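Long-range contact in ABC transporter, substrate binding protein (Aeropyrum pernix, PDB 3EAF), which probably captures a small solute outside the cell and hands it to an ABC transporter, and carries a bound magnesium ion: residues V95-A109 with P115-Q127. Numbering follows the deposited sequence.
Sequences VDTDKITYISASYSA and PFNFYPAPDYSTQ
Tyr-102 bonds the residues on either side of its parallel bridge partner, Asn-117: its N donates to Phe-116 O at 2.8 Å, just before strand 117-118, and its O takes the N-H of Phe-118. Ser-104 N then reaches Phe-118 O over a longer 3.3 Å. Water 1, beside the paired strands, donates to Ser-104 OG, while Tyr-102 O and Asn-117 OD1 compete at 3.0 Å for its other proton; that serine hydroxyl gives its own to Ser-106 O. Lys-99 CA lies over one face of the Phe-116 ring (CH-pi, 3.8 Å to the centroid), Asp-96 OD1 at its edge.

Farther along, Tyr-119 swings its CG between its backbone N and carbonyl carbon (chi1 44°), which brings one ring face against Tyr-107 CA, a CH-pi contact 3.6 Å from the centroid, and delivers OH to Ser-108 O at 2.7 Å, from above the carbonyl plane. Tyr-107 O accepts from Tyr-124 N, 2.7 Å away, and the edge of the Tyr-107 ring is turned toward the Tyr-124 face. Asp-123 is the N-cap of helix 124-139, OD1 taking Thr-126 N and OD2 the Thr-126 hydroxyl; water 2 links Ala-109 N to Ser-125 OG, which also bonds Thr-381.

In this periplasmic-binding-protein fold of two sheets, 117-118 is an edge strand of the six-stranded one; 101-104 lies between it and 79-82, and helix 317-326 touches Phe-116 and Phe-118.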
ATOM      1  N   VAL A  95      14.203 -14.246  -0.860  1.00 16.05           N
ATOM      2  CA  VAL A  95      14.090 -13.704  -2.229  1.00 15.97           C
ATOM      3  C   VAL A  95      15.400 -13.060  -2.711  1.00 15.82           C
ATOM      4  O   VAL A  95      15.679 -13.021  -3.910  1.00 15.60           O
ATOM      5  CB  VAL A  95      12.872 -12.740  -2.422  1.00 15.88           C
ATOM      6  CG1 VAL A  95      11.579 -13.393  -1.930  1.00 16.47           C
ATOM      7  CG2 VAL A  95      13.088 -11.404  -1.735  1.00 16.14           C
ATOM      8  N   ASP A  96      16.204 -12.574  -1.768  1.00 15.82           N
ATOM      9  CA  ASP A  96      17.538 -12.070  -2.082  1.00 16.40           C
ATOM     10  C   ASP A  96      18.440 -13.233  -2.502  1.00 15.93           C
ATOM     11  O   ASP A  96      19.074 -13.186  -3.551  1.00 15.50           O
ATOM     12  CB  ASP A  96      18.133 -11.313  -0.884  1.00 16.75           C
ATOM     13  CG  ASP A  96      19.581 -10.904  -1.111  1.00 18.93           C
ATOM     14  OD1 ASP A  96      19.881 -10.289  -2.161  1.00 20.91           O
ATOM     15  OD2 ASP A  96      20.424 -11.189  -0.234  1.00 21.36           O
ATOM     16  N   THR A  97      18.468 -14.279  -1.676  1.00 15.87           N
ATOM     17  CA  THR A  97      19.180 -15.522  -1.986  1.00 15.94           C
ATOM     18  C   THR A  97      18.781 -16.069  -3.363  1.00 15.80           C
ATOM     19  O   THR A  97      19.643 -16.370  -4.195  1.00 15.71           O
ATOM     20  CB  THR A  97      18.917 -16.578  -0.890  1.00 15.98           C
ATOM     21  OG1 THR A  97      19.360 -16.066   0.373  1.00 16.54           O
ATOM     22  CG2 THR A  97      19.646 -17.878  -1.185  1.00 17.01           C
ATOM     23  N   ASP A  98      17.471 -16.151  -3.601  1.00 15.57           N
ATOM     24  CA  ASP A  98      16.915 -16.715  -4.830  1.00 15.44           C
ATOM     25  C   ASP A  98      16.894 -15.758  -6.023  1.00 15.34           C
ATOM     26  O   ASP A  98      16.589 -16.173  -7.147  1.00 15.00           O
ATOM     27  CB  ASP A  98      15.511 -17.248  -4.566  1.00 15.29           C
ATOM     28  CG  ASP A  98      15.501 -18.381  -3.567  1.00 16.11           C
ATOM     29  OD1 ASP A  98      16.527 -19.095  -3.474  1.00 16.12           O
ATOM     30  OD2 ASP A  98      14.473 -18.556  -2.880  1.00 15.14           O
ATOM     31  N   LYS A  99      17.205 -14.489  -5.770  1.00 15.40           N
ATOM     32  CA  LYS A  99      17.262 -13.448  -6.805  1.00 15.41           C
ATOM     33  C   LYS A  99      15.932 -13.239  -7.525  1.00 14.90           C
ATOM     34  O   LYS A  99      15.883 -13.167  -8.758  1.00 15.07           O
ATOM     35  CB  LYS A  99      18.388 -13.725  -7.815  1.00 15.72           C
ATOM     36  CG  LYS A  99      19.770 -13.842  -7.200  1.00 16.89           C
ATOM     37  CD  LYS A  99      20.836 -13.547  -8.251  1.00 20.43           C
ATOM     38  CE  LYS A  99      22.103 -14.364  -8.040  1.00 21.86           C
ATOM     39  NZ  LYS A  99      22.765 -14.061  -6.749  1.00 24.04           N
ATOM     40  N   ILE A 100      14.859 -13.144  -6.745  1.00 14.41           N
ATOM     41  CA  ILE A 100      13.510 -12.923  -7.274  1.00 13.71           C
ATOM     42  C   ILE A 100      13.051 -11.512  -6.900  1.00 13.49           C
ATOM     43  O   ILE A 100      12.969 -11.176  -5.708  1.00 13.41           O
ATOM     44  CB  ILE A 100      12.509 -13.987  -6.729  1.00 13.91           C
ATOM     45  CG1 ILE A 100      12.918 -15.397  -7.191  1.00 14.04           C
ATOM     46  CG2 ILE A 100      11.061 -13.660  -7.145  1.00 13.79           C
ATOM     47  CD1 ILE A 100      12.049 -16.539  -6.637  1.00 13.69           C
ATOM     48  N   THR A 101      12.786 -10.679  -7.909  1.00 12.92           N
ATOM     49  CA  THR A 101      12.288  -9.312  -7.682  1.00 12.14           C
ATOM     50  C   THR A 101      10.887  -9.374  -7.060  1.00 11.74           C
ATOM     51  O   THR A 101       9.986 -10.027  -7.595  1.00 11.78           O
ATOM     52  CB  THR A 101      12.279  -8.469  -8.987  1.00 12.54           C
ATOM     53  OG1 THR A 101      13.620  -8.115  -9.339  1.00 11.81           O
ATOM     54  CG2 THR A 101      11.471  -7.180  -8.810  1.00 12.25           C
ATOM     55  N   TYR A 102      10.716  -8.696  -5.927  1.00 10.67           N
ATOM     56  CA  TYR A 102       9.492  -8.826  -5.141  1.00  9.76           C
ATOM     57  C   TYR A 102       8.850  -7.460  -4.955  1.00  9.36           C
ATOM     58  O   TYR A 102       9.400  -6.595  -4.263  1.00  8.98           O
ATOM     59  CB  TYR A 102       9.814  -9.460  -3.780  1.00  9.81           C
ATOM     60  CG  TYR A 102       8.681 -10.261  -3.171  1.00  9.36           C
ATOM     61  CD1 TYR A 102       8.681 -11.649  -3.239  1.00  9.58           C
ATOM     62  CD2 TYR A 102       7.620  -9.633  -2.525  1.00  9.10           C
ATOM     63  CE1 TYR A 102       7.651 -12.398  -2.689  1.00  9.72           C
ATOM     64  CE2 TYR A 102       6.574 -10.380  -1.967  1.00  9.94           C
ATOM     65  CZ  TYR A 102       6.606 -11.761  -2.055  1.00 10.18           C
ATOM     66  OH  TYR A 102       5.592 -12.514  -1.515  1.00 10.91           O
ATOM     67  N   ILE A 103       7.695  -7.268  -5.590  1.00  9.02           N
ATOM     68  CA  ILE A 103       6.958  -6.015  -5.518  1.00  8.93           C
ATOM     69  C   ILE A 103       5.666  -6.243  -4.745  1.00  9.16           C
ATOM     70  O   ILE A 103       4.781  -6.992  -5.187  1.00  9.50           O
ATOM     71  CB  ILE A 103       6.655  -5.427  -6.921  1.00  9.14           C
ATOM     72  CG1 ILE A 103       7.956  -5.253  -7.720  1.00  9.15           C
ATOM     73  CG2 ILE A 103       5.901  -4.091  -6.782  1.00  9.00           C
ATOM     74  CD1 ILE A 103       7.775  -4.985  -9.218  1.00  8.93           C
ATOM     75  N   SER A 104       5.553  -5.581  -3.595  1.00  8.97           N
ATOM     76  CA  SER A 104       4.522  -5.921  -2.628  1.00  8.39           C
ATOM     77  C   SER A 104       3.502  -4.827  -2.396  1.00  8.12           C
ATOM     78  O   SER A 104       3.796  -3.637  -2.516  1.00  8.14           O
ATOM     79  CB  SER A 104       5.165  -6.317  -1.294  1.00  8.61           C
ATOM     80  OG  SER A 104       6.015  -5.290  -0.806  1.00  8.29           O
ATOM     81  N   ALA A 105       2.292  -5.259  -2.067  1.00  7.75           N
ATOM     82  CA  ALA A 105       1.285  -4.395  -1.486  1.00  8.11           C
ATOM     83  C   ALA A 105       1.712  -3.899  -0.103  1.00  8.04           C
ATOM     84  O   ALA A 105       1.340  -2.799   0.298  1.00  8.72           O
ATOM     85  CB  ALA A 105      -0.022  -5.116  -1.398  1.00  7.95           C
ATOM     86  N   SER A 106       2.481  -4.703   0.625  1.00  7.99           N
ATOM     87  CA  SER A 106       3.083  -4.235   1.874  1.00  8.02           C
ATOM     88  C   SER A 106       4.058  -3.108   1.578  1.00  7.68           C
ATOM     89  O   SER A 106       4.934  -3.252   0.724  1.00  7.82           O
ATOM     90  CB  SER A 106       3.839  -5.351   2.586  1.00  7.96           C
ATOM     91  OG  SER A 106       4.583  -4.805   3.669  1.00  8.85           O
ATOM     92  N   TYR A 107       3.891  -1.987   2.276  1.00  7.26           N
ATOM     93  CA  TYR A 107       4.837  -0.881   2.171  1.00  7.09           C
ATOM     94  C   TYR A 107       5.688  -0.744   3.447  1.00  7.53           C
ATOM     95  O   TYR A 107       6.050   0.363   3.841  1.00  7.67           O
ATOM     96  CB  TYR A 107       4.119   0.431   1.825  1.00  6.77           C
ATOM     97  CG  TYR A 107       3.104   0.324   0.697  1.00  6.14           C
ATOM     98  CD1 TYR A 107       3.447  -0.234  -0.541  1.00  6.15           C
ATOM     99  CD2 TYR A 107       1.806   0.796   0.868  1.00  6.42           C
ATOM    100  CE1 TYR A 107       2.508  -0.324  -1.579  1.00  7.21           C
ATOM    101  CE2 TYR A 107       0.867   0.717  -0.149  1.00  5.74           C
ATOM    102  CZ  TYR A 107       1.218   0.159  -1.363  1.00  6.66           C
ATOM    103  OH  TYR A 107       0.271   0.081  -2.354  1.00  7.24           O
ATOM    104  N   SER A 108       6.020  -1.871   4.077  1.00  7.56           N
ATOM    105  CA  SER A 108       6.845  -1.872   5.297  1.00  7.96           C
ATOM    106  C   SER A 108       8.230  -1.257   5.116  1.00  8.62           C
ATOM    107  O   SER A 108       8.958  -1.611   4.181  1.00  8.10           O
ATOM    108  CB  SER A 108       7.021  -3.299   5.839  1.00  8.25           C
ATOM    109  OG  SER A 108       7.988  -3.321   6.885  1.00  8.08           O
ATOM    110  N   ALA A 109       8.607  -0.383   6.052  1.00  8.92           N
ATOM    111  CA  ALA A 109       9.927   0.245   6.045  1.00  9.66           C
ATOM    112  C   ALA A 109      11.061  -0.765   6.209  1.00 10.23           C
ATOM    113  O   ALA A 109      12.180  -0.533   5.740  1.00 10.47           O
ATOM    114  CB  ALA A 109      10.011   1.332   7.121  1.00  9.63           C
ATOM    115  N   PRO A 115      17.570  -6.238  -0.636  1.00 12.11           N
ATOM    116  CA  PRO A 115      17.959  -5.900  -2.012  1.00 12.20           C
ATOM    117  C   PRO A 115      16.923  -6.181  -3.109  1.00 11.63           C
ATOM    118  O   PRO A 115      16.942  -5.509  -4.124  1.00 12.03           O
ATOM    119  CB  PRO A 115      19.226  -6.739  -2.239  1.00 12.12           C
ATOM    120  CG  PRO A 115      19.754  -7.004  -0.844  1.00 12.80           C
ATOM    121  CD  PRO A 115      18.501  -7.211  -0.034  1.00 12.15           C
ATOM    122  N   PHE A 116      16.040  -7.157  -2.923  1.00 11.52           N
ATOM    123  CA  PHE A 116      15.105  -7.524  -3.993  1.00 11.31           C
ATOM    124  C   PHE A 116      13.665  -7.072  -3.763  1.00 11.18           C
ATOM    125  O   PHE A 116      12.788  -7.380  -4.572  1.00 11.07           O
ATOM    126  CB  PHE A 116      15.184  -9.028  -4.308  1.00 11.25           C
ATOM    127  CG  PHE A 116      16.348  -9.389  -5.185  1.00 11.28           C
ATOM    128  CD1 PHE A 116      16.174  -9.555  -6.561  1.00 11.60           C
ATOM    129  CD2 PHE A 116      17.633  -9.521  -4.649  1.00 11.64           C
ATOM    130  CE1 PHE A 116      17.259  -9.875  -7.387  1.00 11.60           C
ATOM    131  CE2 PHE A 116      18.724  -9.847  -5.465  1.00 12.23           C
ATOM    132  CZ  PHE A 116      18.533 -10.018  -6.841  1.00 11.08           C
ATOM    133  N   ASN A 117      13.433  -6.319  -2.682  1.00 10.83           N
ATOM    134  CA  ASN A 117      12.097  -5.813  -2.370  1.00 10.43           C
ATOM    135  C   ASN A 117      11.879  -4.361  -2.795  1.00 10.24           C
ATOM    136  O   ASN A 117      12.695  -3.481  -2.495  1.00 10.67           O
ATOM    137  CB  ASN A 117      11.777  -5.993  -0.883  1.00 10.20           C
ATOM    138  CG  ASN A 117      11.626  -7.458  -0.493  1.00 10.08           C
ATOM    139  OD1 ASN A 117      10.523  -8.018  -0.518  1.00 10.86           O
ATOM    140  ND2 ASN A 117      12.735  -8.090  -0.157  1.00  6.99           N
ATOM    141  N   PHE A 118      10.773  -4.131  -3.505  1.00  9.81           N
ATOM    142  CA  PHE A 118      10.413  -2.810  -4.021  1.00  9.34           C
ATOM    143  C   PHE A 118       8.908  -2.598  -3.850  1.00  8.99           C
ATOM    144  O   PHE A 118       8.134  -3.552  -3.820  1.00  8.78           O
ATOM    145  CB  PHE A 118      10.752  -2.687  -5.515  1.00  9.17           C
ATOM    146  CG  PHE A 118      12.215  -2.829  -5.837  1.00  9.68           C
ATOM    147  CD1 PHE A 118      13.028  -1.702  -5.958  1.00  9.46           C
ATOM    148  CD2 PHE A 118      12.777  -4.087  -6.062  1.00  9.46           C
ATOM    149  CE1 PHE A 118      14.383  -1.826  -6.269  1.00  9.98           C
ATOM    150  CE2 PHE A 118      14.132  -4.224  -6.380  1.00  9.08           C
ATOM    151  CZ  PHE A 118      14.936  -3.092  -6.491  1.00  7.94           C
ATOM    152  N   TYR A 119       8.500  -1.341  -3.733  1.00  8.66           N
ATOM    153  CA  TYR A 119       7.085  -0.976  -3.839  1.00  8.42           C
ATOM    154  C   TYR A 119       7.009   0.482  -4.266  1.00  8.33           C
ATOM    155  O   TYR A 119       7.845   1.279  -3.851  1.00  8.04           O
ATOM    156  CB  TYR A 119       6.305  -1.246  -2.536  1.00  8.17           C
ATOM    157  CG  TYR A 119       7.002  -0.828  -1.255  1.00  8.55           C
ATOM    158  CD1 TYR A 119       6.916   0.489  -0.787  1.00  8.17           C
ATOM    159  CD2 TYR A 119       7.727  -1.751  -0.495  1.00  8.62           C
ATOM    160  CE1 TYR A 119       7.561   0.885   0.383  1.00  8.28           C
ATOM    161  CE2 TYR A 119       8.371  -1.361   0.686  1.00  8.67           C
ATOM    162  CZ  TYR A 119       8.282  -0.044   1.116  1.00  8.74           C
ATOM    163  OH  TYR A 119       8.904   0.341   2.285  1.00  8.57           O
ATOM    164  N   PRO A 120       6.014   0.835  -5.107  1.00  8.12           N
ATOM    165  CA  PRO A 120       5.932   2.174  -5.701  1.00  7.73           C
ATOM    166  C   PRO A 120       5.257   3.219  -4.798  1.00  7.53           C
ATOM    167  O   PRO A 120       4.384   3.969  -5.252  1.00  6.90           O
ATOM    168  CB  PRO A 120       5.092   1.924  -6.955  1.00  7.81           C
ATOM    169  CG  PRO A 120       4.143   0.862  -6.534  1.00  7.74           C
ATOM    170  CD  PRO A 120       4.897  -0.022  -5.554  1.00  8.02           C
ATOM    171  N   ALA A 121       5.663   3.262  -3.532  1.00  7.24           N
ATOM    172  CA  ALA A 121       5.073   4.171  -2.555  1.00  7.06           C
ATOM    173  C   ALA A 121       6.093   4.429  -1.441  1.00  7.27           C
ATOM    174  O   ALA A 121       7.055   3.673  -1.303  1.00  7.02           O
ATOM    175  CB  ALA A 121       3.775   3.571  -1.976  1.00  7.14           C
ATOM    176  N   PRO A 122       5.889   5.497  -0.645  1.00  7.55           N
ATOM    177  CA  PRO A 122       6.725   5.613   0.553  1.00  7.86           C
ATOM    178  C   PRO A 122       6.417   4.457   1.500  1.00  7.92           C
ATOM    179  O   PRO A 122       5.344   3.873   1.423  1.00  7.35           O
ATOM    180  CB  PRO A 122       6.274   6.938   1.184  1.00  7.69           C
ATOM    181  CG  PRO A 122       5.517   7.671   0.104  1.00  7.88           C
ATOM    182  CD  PRO A 122       4.910   6.593  -0.748  1.00  7.38           C
ATOM    183  N   ASP A 123       7.346   4.137   2.391  1.00  8.27           N
ATOM    184  CA  ASP A 123       7.083   3.122   3.398  1.00  8.73           C
ATOM    185  C   ASP A 123       5.948   3.590   4.310  1.00  8.70           C
ATOM    186  O   ASP A 123       5.654   4.784   4.369  1.00  8.82           O
ATOM    187  CB  ASP A 123       8.334   2.889   4.227  1.00  8.88           C
ATOM    188  CG  ASP A 123       8.728   4.119   4.999  1.00  9.55           C
ATOM    189  OD1 ASP A 123       8.398   4.194   6.198  1.00  9.89           O
ATOM    190  OD2 ASP A 123       9.319   5.024   4.388  1.00 10.02           O
ATOM    191  N   TYR A 124       5.336   2.649   5.029  1.00  8.85           N
ATOM    192  CA  TYR A 124       4.227   2.922   5.952  1.00  8.64           C
ATOM    193  C   TYR A 124       4.486   4.015   6.991  1.00  8.64           C
ATOM    194  O   TYR A 124       3.571   4.740   7.382  1.00  8.44           O
ATOM    195  CB  TYR A 124       3.857   1.648   6.710  1.00  8.63           C
ATOM    196  CG  TYR A 124       3.004   0.650   5.959  1.00  8.61           C
ATOM    197  CD1 TYR A 124       3.251  -0.713   6.082  1.00  8.77           C
ATOM    198  CD2 TYR A 124       1.938   1.063   5.149  1.00  8.60           C
ATOM    199  CE1 TYR A 124       2.466  -1.655   5.418  1.00  8.55           C
ATOM    200  CE2 TYR A 124       1.142   0.123   4.473  1.00  8.66           C
ATOM    201  CZ  TYR A 124       1.419  -1.232   4.616  1.00  9.10           C
ATOM    202  OH  TYR A 124       0.656  -2.173   3.962  1.00  8.35           O
ATOM    203  N   SER A 125       5.724   4.106   7.463  1.00  8.82           N
ATOM    204  CA  SER A 125       6.077   5.055   8.521  1.00  9.12           C
ATOM    205  C   SER A 125       6.124   6.493   7.989  1.00  9.34           C
ATOM    206  O   SER A 125       5.510   7.391   8.570  1.00  9.91           O
ATOM    207  CB  SER A 125       7.400   4.647   9.180  1.00  9.01           C
ATOM    208  OG  SER A 125       7.365   3.287   9.589  1.00  8.90           O
ATOM    209  N   THR A 126       6.836   6.692   6.877  1.00  9.40           N
ATOM    210  CA  THR A 126       6.868   7.969   6.156  1.00  8.93           C
ATOM    211  C   THR A 126       5.473   8.419   5.738  1.00  9.17           C
ATOM    212  O   THR A 126       5.145   9.603   5.850  1.00  9.05           O
ATOM    213  CB  THR A 126       7.751   7.874   4.897  1.00  9.29           C
ATOM    214  OG1 THR A 126       9.056   7.412   5.268  1.00  8.44           O
ATOM    215  CG2 THR A 126       7.860   9.228   4.198  1.00  7.74           C
ATOM    216  N   GLN A 127       4.660   7.475   5.256  1.00  9.19           N
ATOM    217  CA  GLN A 127       3.250   7.740   4.955  1.00  8.80           C
ATOM    218  C   GLN A 127       2.502   8.233   6.199  1.00  8.93           C
ATOM    219  O   GLN A 127       1.826   9.268   6.155  1.00  8.79           O
ATOM    220  CB  GLN A 127       2.564   6.484   4.385  1.00  8.89           C
ATOM    221  CG  GLN A 127       2.959   6.151   2.941  1.00  8.62           C
ATOM    222  CD  GLN A 127       2.106   5.053   2.317  1.00  8.31           C
ATOM    223  OE1 GLN A 127       2.628   4.090   1.731  1.00  9.37           O
ATOM    224  NE2 GLN A 127       0.796   5.199   2.418  1.00  5.26           N
TER
HETATM  225  O   HOH W   1       8.582  -5.940  -1.474  1.00 10.82           O
HETATM  226  O   HOH W   2       6.816   0.699   8.070  1.00  7.34           O